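Local coordinates for staphylococcal nuclease domain-containing protein 1 (Drosophila melanogaster, PDB 2WAC) that cleaves both RNA and DNA as an endonuclease, works with the RNA-induced silencing complex, and through its Tudor domain binds peptides carrying symmetrically dimethylated arginine, at residues Glu185-Glu189 against Arg190-Glu194; Lys174-Ala178 against Glu179-Leu183; Glu92-Thr96 against Asn97-Ala101. All blocks are in the same frame, centred on the assembly; numbering follows the deposited sequence.

Interaction 1: Glu185-Glu189 against Arg190-Glu194; sequences EQRGE and RKLKE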
loop_
_atom_site.group_PDB
_atom_site.type_symbol
_atom_site.label_atom_id
_atom_site.label_comp_id
_atom_site.label_asym_id
_atom_site.label_seq_id
_atom_site.Cartn_x
_atom_site.Cartn_y
_atom_site.Cartn_z
ATOM N N GLU A 185 9.647 -8.801 -14.373
ATOM C CA GLU A 185 9.814 -10.087 -13.704
ATOM C C GLU A 185 9.367 -11.238 -14.599
ATOM O O GLU A 185 8.286 -11.200 -15.191
ATOM C CB GLU A 185 9.049 -10.112 -12.377
ATOM C CG GLU A 185 9.198 -11.407 -11.578
ATOM C CD GLU A 185 8.306 -11.456 -10.349
ATOM O OE1 GLU A 185 7.298 -10.721 -10.300
ATOM O OE2 GLU A 185 8.615 -12.239 -9.426
ATOM N N GLN A 186 10.221 -12.252 -14.691
ATOM C CA GLN A 186 9.903 -13.482 -15.396
ATOM C C GLN A 186 9.410 -14.525 -14.394
ATOM O O GLN A 186 10.111 -14.848 -13.433
ATOM C CB GLN A 186 11.141 -13.991 -16.145
ATOM C CG GLN A 186 10.954 -15.317 -16.880
ATOM C CD GLN A 186 9.955 -15.228 -18.015
ATOM O OE1 GLN A 186 10.048 -14.351 -18.876
ATOM N NE2 GLN A 186 8.990 -16.140 -18.023
ATOM N N ARG A 187 8.194 -15.024 -14.609
ATOM C CA ARG A 187 7.647 -16.137 -13.822
ATOM C C ARG A 187 6.729 -17.040 -14.655
ATOM O O ARG A 187 6.292 -16.658 -15.743
ATOM C CB ARG A 187 6.958 -15.649 -12.539
ATOM C CG ARG A 187 5.840 -14.632 -12.731
ATOM C CD ARG A 187 5.473 -13.986 -11.402
ATOM N NE ARG A 187 4.949 -14.956 -10.437
ATOM C CZ ARG A 187 4.864 -14.752 -9.125
ATOM N NH1 ARG A 187 5.275 -13.608 -8.591
ATOM N NH2 ARG A 187 4.371 -15.701 -8.340
ATOM N N GLY A 188 6.433 -18.227 -14.125
ATOM C CA GLY A 188 5.879 -19.319 -14.925
ATOM C C GLY A 188 4.381 -19.572 -14.976
ATOM O O GLY A 188 3.936 -20.385 -15.786
ATOM N N GLU A 189 3.595 -18.909 -14.128
ATOM C CA GLU A 189 2.137 -19.086 -14.172
ATOM C C GLU A 189 1.627 -18.844 -15.591
ATOM O O GLU A 189 1.802 -17.754 -16.141
ATOM C CB GLU A 189 1.416 -18.155 -13.189
ATOM C CG GLU A 189 1.572 -18.529 -11.716
ATOM C CD GLU A 189 2.792 -17.899 -11.065
ATOM O OE1 GLU A 189 3.599 -17.258 -11.772
ATOM O OE2 GLU A 189 2.947 -18.042 -9.835
ATOM N N ARG A 190 1.019 -19.870 -16.181
ATOM C CA ARG A 190 0.504 -19.791 -17.552
ATOM C C ARG A 190 -0.509 -18.652 -17.728
ATOM O O ARG A 190 -0.467 -17.943 -18.734
ATOM C CB ARG A 190 -0.031 -21.164 -18.014
ATOM C CG ARG A 190 -1.117 -21.197 -19.112
ATOM C CD ARG A 190 -0.741 -20.573 -20.470
ATOM N NE ARG A 190 0.468 -21.104 -21.100
ATOM C CZ ARG A 190 0.685 -21.130 -22.416
ATOM N NH1 ARG A 190 1.824 -21.620 -22.886
ATOM N NH2 ARG A 190 -0.232 -20.680 -23.268
ATOM N N LYS A 191 -1.383 -18.454 -16.741
ATOM C CA LYS A 191 -2.345 -17.341 -16.775
ATOM C C LYS A 191 -1.674 -15.956 -16.801
ATOM O O LYS A 191 -2.304 -14.962 -17.165
ATOM C CB LYS A 191 -3.360 -17.444 -15.622
ATOM C CG LYS A 191 -2.793 -17.193 -14.223
ATOM C CD LYS A 191 -3.864 -17.319 -13.139
ATOM C CE LYS A 191 -4.674 -16.038 -12.982
ATOM N NZ LYS A 191 -5.702 -16.155 -11.904
ATOM N N LEU A 192 -0.397 -15.904 -16.427
ATOM C CA LEU A 192 0.374 -14.659 -16.454
ATOM C C LEU A 192 1.292 -14.515 -17.675
ATOM O O LEU A 192 2.007 -13.519 -17.799
ATOM C CB LEU A 192 1.187 -14.509 -15.161
ATOM C CG LEU A 192 0.421 -14.335 -13.844
ATOM C CD1 LEU A 192 1.394 -14.254 -12.679
ATOM C CD2 LEU A 192 -0.481 -13.103 -13.874
ATOM N N LYS A 193 1.254 -15.495 -18.579
ATOM C CA LYS A 193 2.175 -15.552 -19.723
ATOM C C LYS A 193 2.110 -14.324 -20.637
ATOM O O LYS A 193 3.143 -13.752 -20.988
ATOM C CB LYS A 193 1.936 -16.829 -20.535
ATOM C CG LYS A 193 2.871 -17.014 -21.715
ATOM C CD LYS A 193 2.330 -18.068 -22.664
ATOM C CE LYS A 193 3.259 -18.290 -23.836
ATOM N NZ LYS A 193 3.342 -17.092 -24.717
ATOM N N GLU A 194 0.896 -13.934 -21.018
ATOM C CA GLU A 194 0.680 -12.787 -21.898
ATOM C C GLU A 194 1.258 -11.514 -21.287
ATOM O O GLU A 194 1.986 -10.776 -21.954
ATOM C CB GLU A 194 -0.813 -12.620 -22.193
ATOM C CG GLU A 194 -1.160 -11.449 -23.099
ATOM C CD GLU A 194 -2.599 -11.493 -23.575
ATOM O OE1 GLU A 194 -3.024 -12.544 -24.105
ATOM O OE2 GLU A 194 -3.305 -10.471 -23.426
#
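The 3-10 turn that leads into helix 193-208 is where Glu-189 and Leu-192 meet, their side chains lying side by side and pointing the same way. Leu-192 N donates to Glu-189 O at 2.9 Å, a bent bond (143°). Leu-192 CD1 rests 3.9 Å from Glu-189 CB and 3.8 Å from Glu-189 OE1, a methyl of the buried leucine lying alongside a carboxylate that has a second partner. That partner is Arg-187, which grips the acid side-on: Arg-187 NE reaches Glu-189 OE1 at 3.0 Å and Arg-187 NH2 reaches Glu-189 OE2 at 3.1 Å. Both oxygens are met on their syn side and lie close to the guanidinium plane. The bend in the glutamate chain (chi2 89°) turns its carboxylate back toward the arginine. A salt-bridge network of Glu-185, Arg-187 and Glu-189 thus runs along the first part of the loop after strand 183-184, for Arg-187 NH1 also makes a long bridge of 3.7 Å to Glu-185 OE2. With alanine at Glu-189, Arg-187 NE and NH2 would probably lose both acceptors, leaving the guanidinium freer to turn, and Leu-192 CD1 would lose its carboxylate neighbour. Leu-152 of strand 145-152 touches Arg-187 and Glu-189. Within the turn and first helical residue, Lys-193 CD lies 3.5 Å above the guanidinium plane of Arg-190, over its centre, while Lys-193 NZ forms a salt bridge with Asp-197.

Interaction 2: Lys174-Ala178 against Glu179-Leu183; sequences KQLVA and EGLVL
Gln-175 O accepts a helical bond from Glu-179 N at 2.9 Å, and the Gln-175 side chain crosses that of Glu-179. Gln-175 CG lies 3.8 Å from Glu-179 OE2, with the amide and carboxylate planes only 15° apart. At Leu-176 the carbonyl O takes Leu-181 N at 3.0 Å, a fairly straight bond arriving nearly along the C=O axis. Leu-176 CB packs 3.6 Å from Val-182 CG2, and Leu-176 CD2 lies farther off, 4.2 Å from Leu-181 CD1. Helix 127-141 covers this apolar side through Phe-137, which touches Leu-176, and Ala-133, which touches Val-182. Val-177 O accepts Gly-180 N, and also a water that donates to it at 2.7 Å and to Val-182 O, linking helix end and outgoing chain. Val-177 CG2 meets Val-182 CG2 at 3.7 Å, the two side chains at about a right angle. In Val-182 that methyl sits between the backbone N and the carbonyl carbon (chi1 -68° for CG1), which brings it against Leu-176 CB and Val-177 CG2. After Ala-178 and Glu-179 the chain reverses at Gly-180, whose positive phi (72°) and the paired bonds from Gly-180 and Leu-181 make the C-terminal end of helix 172-178 a Schellman motif.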
loop_
_atom_site.group_PDB
_atom_site.type_symbol
_atom_site.label_atom_id
_atom_site.label_comp_id
_atom_site.label_asym_id
_atom_site.label_seq_id
_atom_site.Cartn_x
_atom_site.Cartn_y
_atom_site.Cartn_z
ATOM N N LYS A 174 3.743 -1.228 -16.064
ATOM C CA LYS A 174 4.358 -1.464 -17.370
ATOM C C LYS A 174 5.055 -0.208 -17.890
ATOM O O LYS A 174 6.122 -0.292 -18.503
ATOM C CB LYS A 174 3.312 -1.947 -18.380
ATOM C CG LYS A 174 3.893 -2.407 -19.710
ATOM C CD LYS A 174 2.804 -2.811 -20.686
ATOM C CE LYS A 174 3.398 -3.223 -22.021
ATOM N NZ LYS A 174 2.359 -3.705 -22.980
ATOM N N GLN A 175 4.446 0.951 -17.648
ATOM C CA GLN A 175 5.032 2.233 -18.038
ATOM C C GLN A 175 6.380 2.462 -17.348
ATOM O O GLN A 175 7.304 2.995 -17.961
ATOM C CB GLN A 175 4.071 3.392 -17.752
ATOM C CG GLN A 175 4.456 4.698 -18.449
ATOM C CD GLN A 175 3.449 5.809 -18.227
ATOM O OE1 GLN A 175 3.222 6.247 -17.100
ATOM N NE2 GLN A 175 2.847 6.280 -19.312
ATOM N N LEU A 176 6.484 2.048 -16.083
ATOM C CA LEU A 176 7.751 2.094 -15.346
ATOM C C LEU A 176 8.824 1.245 -16.035
ATOM O O LEU A 176 9.989 1.643 -16.105
ATOM C CB LEU A 176 7.563 1.619 -13.898
ATOM C CG LEU A 176 6.679 2.394 -12.914
ATOM C CD1 LEU A 176 6.667 1.682 -11.565
ATOM C CD2 LEU A 176 7.141 3.835 -12.748
ATOM N N VAL A 177 8.414 0.081 -16.538
ATOM C CA VAL A 177 9.285 -0.800 -17.318
ATOM C C VAL A 177 9.700 -0.141 -18.645
ATOM O O VAL A 177 10.890 -0.084 -18.962
ATOM C CB VAL A 177 8.620 -2.188 -17.569
ATOM C CG1 VAL A 177 9.540 -3.105 -18.358
ATOM C CG2 VAL A 177 8.237 -2.849 -16.250
ATOM N N ALA A 178 8.721 0.366 -19.397
ATOM C CA ALA A 178 8.972 1.009 -20.694
ATOM C C ALA A 178 9.857 2.255 -20.589
ATOM O O ALA A 178 10.584 2.586 -21.528
ATOM C CB ALA A 178 7.656 1.345 -21.389
ATOM N N GLU A 179 9.791 2.933 -19.445
ATOM C CA GLU A 179 10.632 4.101 -19.169
ATOM C C GLU A 179 12.031 3.729 -18.667
ATOM O O GLU A 179 12.874 4.606 -18.456
ATOM C CB GLU A 179 9.947 5.031 -18.166
ATOM C CG GLU A 179 8.790 5.832 -18.751
ATOM C CD GLU A 179 7.916 6.479 -17.691
ATOM O OE1 GLU A 179 8.026 6.111 -16.499
ATOM O OE2 GLU A 179 7.105 7.356 -18.054
ATOM N N GLY A 180 12.267 2.433 -18.474
ATOM C CA GLY A 180 13.572 1.927 -18.046
ATOM C C GLY A 180 13.914 2.234 -16.600
ATOM O O GLY A 180 15.083 2.403 -16.259
ATOM N N LEU A 181 12.893 2.291 -15.750
ATOM C CA LEU A 181 13.073 2.626 -14.337
ATOM C C LEU A 181 13.087 1.390 -13.442
ATOM O O LEU A 181 13.677 1.405 -12.359
ATOM C CB LEU A 181 11.990 3.607 -13.872
ATOM C CG LEU A 181 11.901 4.949 -14.608
ATOM C CD1 LEU A 181 10.614 5.671 -14.242
ATOM C CD2 LEU A 181 13.121 5.834 -14.325
ATOM N N VAL A 182 12.430 0.328 -13.903
ATOM C CA VAL A 182 12.387 -0.948 -13.187
ATOM C C VAL A 182 12.630 -2.123 -14.133
ATOM O O VAL A 182 12.642 -1.960 -15.357
ATOM C CB VAL A 182 11.034 -1.167 -12.443
ATOM C CG1 VAL A 182 10.870 -0.189 -11.281
ATOM C CG2 VAL A 182 9.854 -1.087 -13.408
ATOM N N LEU A 183 12.820 -3.304 -13.552
ATOM C CA LEU A 183 12.975 -4.533 -14.319
ATOM C C LEU A 183 11.649 -5.281 -14.423
ATOM O O LEU A 183 10.793 -5.178 -13.541
ATOM C CB LEU A 183 14.050 -5.432 -13.692
ATOM C CG LEU A 183 15.471 -4.865 -13.551
ATOM C CD1 LEU A 183 16.322 -5.756 -12.655
ATOM C CD2 LEU A 183 16.140 -4.679 -14.910
HETATM O O HOH W 1 13.085 -1.450 -18.150
#

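Interaction 3: Glu92-Thr96 against Asn97-Ala101; sequences ETLPT and NRLAA
Two backbone hydrogen bonds draw Pro-95 and Thr-96 to the residues three places on: Arg-98 N to Pro-95 O at 3.1 Å and Leu-99 N to Thr-96 O at 3.0 Å. The second brings Leu-99 CB to 3.4 Å from Thr-96 O. Apolar contacts accompany the turn. Leu-94, its CG trans to the backbone N (chi1 -164°), crosses Arg-98 at about a right angle, and Leu-94 CD1 touches Arg-98 CD at 3.7 Å. Leu-94 CD2 lies 4.3 Å from Leu-99 CD2. Pro-52 and Ala-81 touch both Thr-96 and Leu-99. A carbon meets an amide oxygen where Pro-95 CB approaches Asn-97 OD1 at 3.6 Å. Polar ends of the contacting side chains find partners beyond the turn. Arg-98, bent at chi3 (74°), carries its guanidinium to Asn-66 through NH2 and to the carbonyl of Gln-61 through NE, and Thr-96 OG1 bonds to the carbonyl of Ser-79. A short 3-10 link of this kind between the strands 91-95 and 99-101, which are the two outer members of the five-stranded antiparallel sheet, fits the SH3-like barrel of a Tudor domain.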
loop_
_atom_site.group_PDB
_atom_site.type_symbol
_atom_site.label_atom_id
_atom_site.label_comp_id
_atom_site.label_asym_id
_atom_site.label_seq_id
_atom_site.Cartn_x
_atom_site.Cartn_y
_atom_site.Cartn_z
ATOM N N GLU A 92 4.255 2.904 11.962
ATOM C CA GLU A 92 5.239 3.617 12.780
ATOM C C GLU A 92 5.534 2.906 14.102
ATOM O O GLU A 92 4.728 2.107 14.592
ATOM C CB GLU A 92 4.821 5.078 13.033
ATOM C CG GLU A 92 3.814 5.283 14.165
ATOM C CD GLU A 92 3.522 6.751 14.443
ATOM O OE1 GLU A 92 4.414 7.600 14.234
ATOM O OE2 GLU A 92 2.395 7.057 14.882
ATOM N N THR A 93 6.702 3.210 14.664
ATOM C CA THR A 93 7.064 2.770 16.007
ATOM C C THR A 93 6.778 3.898 17.002
ATOM O O THR A 93 7.166 5.052 16.790
ATOM C CB THR A 93 8.525 2.276 16.081
ATOM O OG1 THR A 93 8.699 1.190 15.162
ATOM C CG2 THR A 93 8.873 1.792 17.486
ATOM N N LEU A 94 6.119 3.523 18.095
ATOM C CA LEU A 94 5.351 4.438 18.934
ATOM C C LEU A 94 5.391 4.014 20.406
ATOM O O LEU A 94 5.312 2.819 20.682
ATOM C CB LEU A 94 3.890 4.386 18.449
ATOM C CG LEU A 94 2.968 5.508 18.894
ATOM C CD1 LEU A 94 3.650 6.815 18.595
ATOM C CD2 LEU A 94 1.615 5.439 18.208
ATOM N N PRO A 95 5.512 4.973 21.361
ATOM C CA PRO A 95 5.310 4.549 22.757
ATOM C C PRO A 95 3.929 3.927 22.993
ATOM O O PRO A 95 2.934 4.377 22.410
ATOM C CB PRO A 95 5.450 5.851 23.552
ATOM C CG PRO A 95 6.272 6.738 22.688
ATOM C CD PRO A 95 5.868 6.402 21.276
ATOM N N THR A 96 3.884 2.897 23.837
ATOM C CA THR A 96 2.640 2.184 24.145
ATOM C C THR A 96 1.641 3.029 24.942
ATOM O O THR A 96 0.452 2.703 24.985
ATOM C CB THR A 96 2.905 0.859 24.899
ATOM O OG1 THR A 96 3.646 1.131 26.094
ATOM C CG2 THR A 96 3.693 -0.110 24.033
ATOM N N ASN A 97 2.115 4.109 25.566
ATOM C CA ASN A 97 1.210 5.048 26.237
ATOM C C ASN A 97 0.343 5.875 25.274
ATOM O O ASN A 97 -0.540 6.617 25.707
ATOM C CB ASN A 97 1.937 5.925 27.284
ATOM C CG ASN A 97 3.010 6.824 26.684
ATOM O OD1 ASN A 97 2.882 7.324 25.568
ATOM N ND2 ASN A 97 4.073 7.052 27.448
ATOM N N ARG A 98 0.594 5.728 23.973
ATOM C CA ARG A 98 -0.243 6.332 22.932
ATOM C C ARG A 98 -1.172 5.297 22.292
ATOM O O ARG A 98 -1.760 5.534 21.230
ATOM C CB ARG A 98 0.623 7.020 21.874
ATOM C CG ARG A 98 1.284 8.298 22.360
ATOM C CD ARG A 98 2.172 8.913 21.297
ATOM N NE ARG A 98 1.406 9.560 20.230
ATOM C CZ ARG A 98 1.091 10.853 20.200
ATOM N NH1 ARG A 98 1.462 11.670 21.180
ATOM N NH2 ARG A 98 0.396 11.332 19.180
ATOM N N LEU A 99 -1.293 4.147 22.951
ATOM C CA LEU A 99 -2.207 3.095 22.530
ATOM C C LEU A 99 -3.313 2.919 23.558
ATOM O O LEU A 99 -3.080 3.046 24.761
ATOM C CB LEU A 99 -1.464 1.768 22.331
ATOM C CG LEU A 99 -0.227 1.750 21.423
ATOM C CD1 LEU A 99 0.415 0.374 21.413
ATOM C CD2 LEU A 99 -0.555 2.191 20.006
ATOM N N ALA A 100 -4.515 2.630 23.072
ATOM C CA ALA A 100 -5.652 2.343 23.936
ATOM C C ALA A 100 -6.445 1.176 23.367
ATOM O O ALA A 100 -6.303 0.835 22.187
ATOM C CB ALA A 100 -6.534 3.573 24.076
ATOM N N ALA A 101 -7.268 0.556 24.210
ATOM C CA ALA A 101 -8.184 -0.481 23.752
ATOM C C ALA A 101 -9.180 0.139 22.780
ATOM O O ALA A 101 -9.774 1.185 23.064
ATOM C CB ALA A 101 -8.906 -1.121 24.931
#

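How the interactions relate
Along the chain interaction 3 comes first, then interaction 2, then interaction 1. The last two are contiguous in sequence, with centres 18 Å apart: the chain leaves helix 172-178, passes through strand 183-184, which pairs with strand 121-122, and enters helix 193-208. That helix also packs on interaction 2, where Ala-202 and Gln-203 touch Val-177, so one helix borders both contacts. Interaction 3 belongs to the Tudor sheet, across the centre of the chain, its own centre 43 Å from interaction 1 and 39 Å from interaction 2. The three thus sample two ends of an elongated construct: the Tudor end that binds dimethylarginine and the end that belongs to the staphylococcal-nuclease-like (SN5) part.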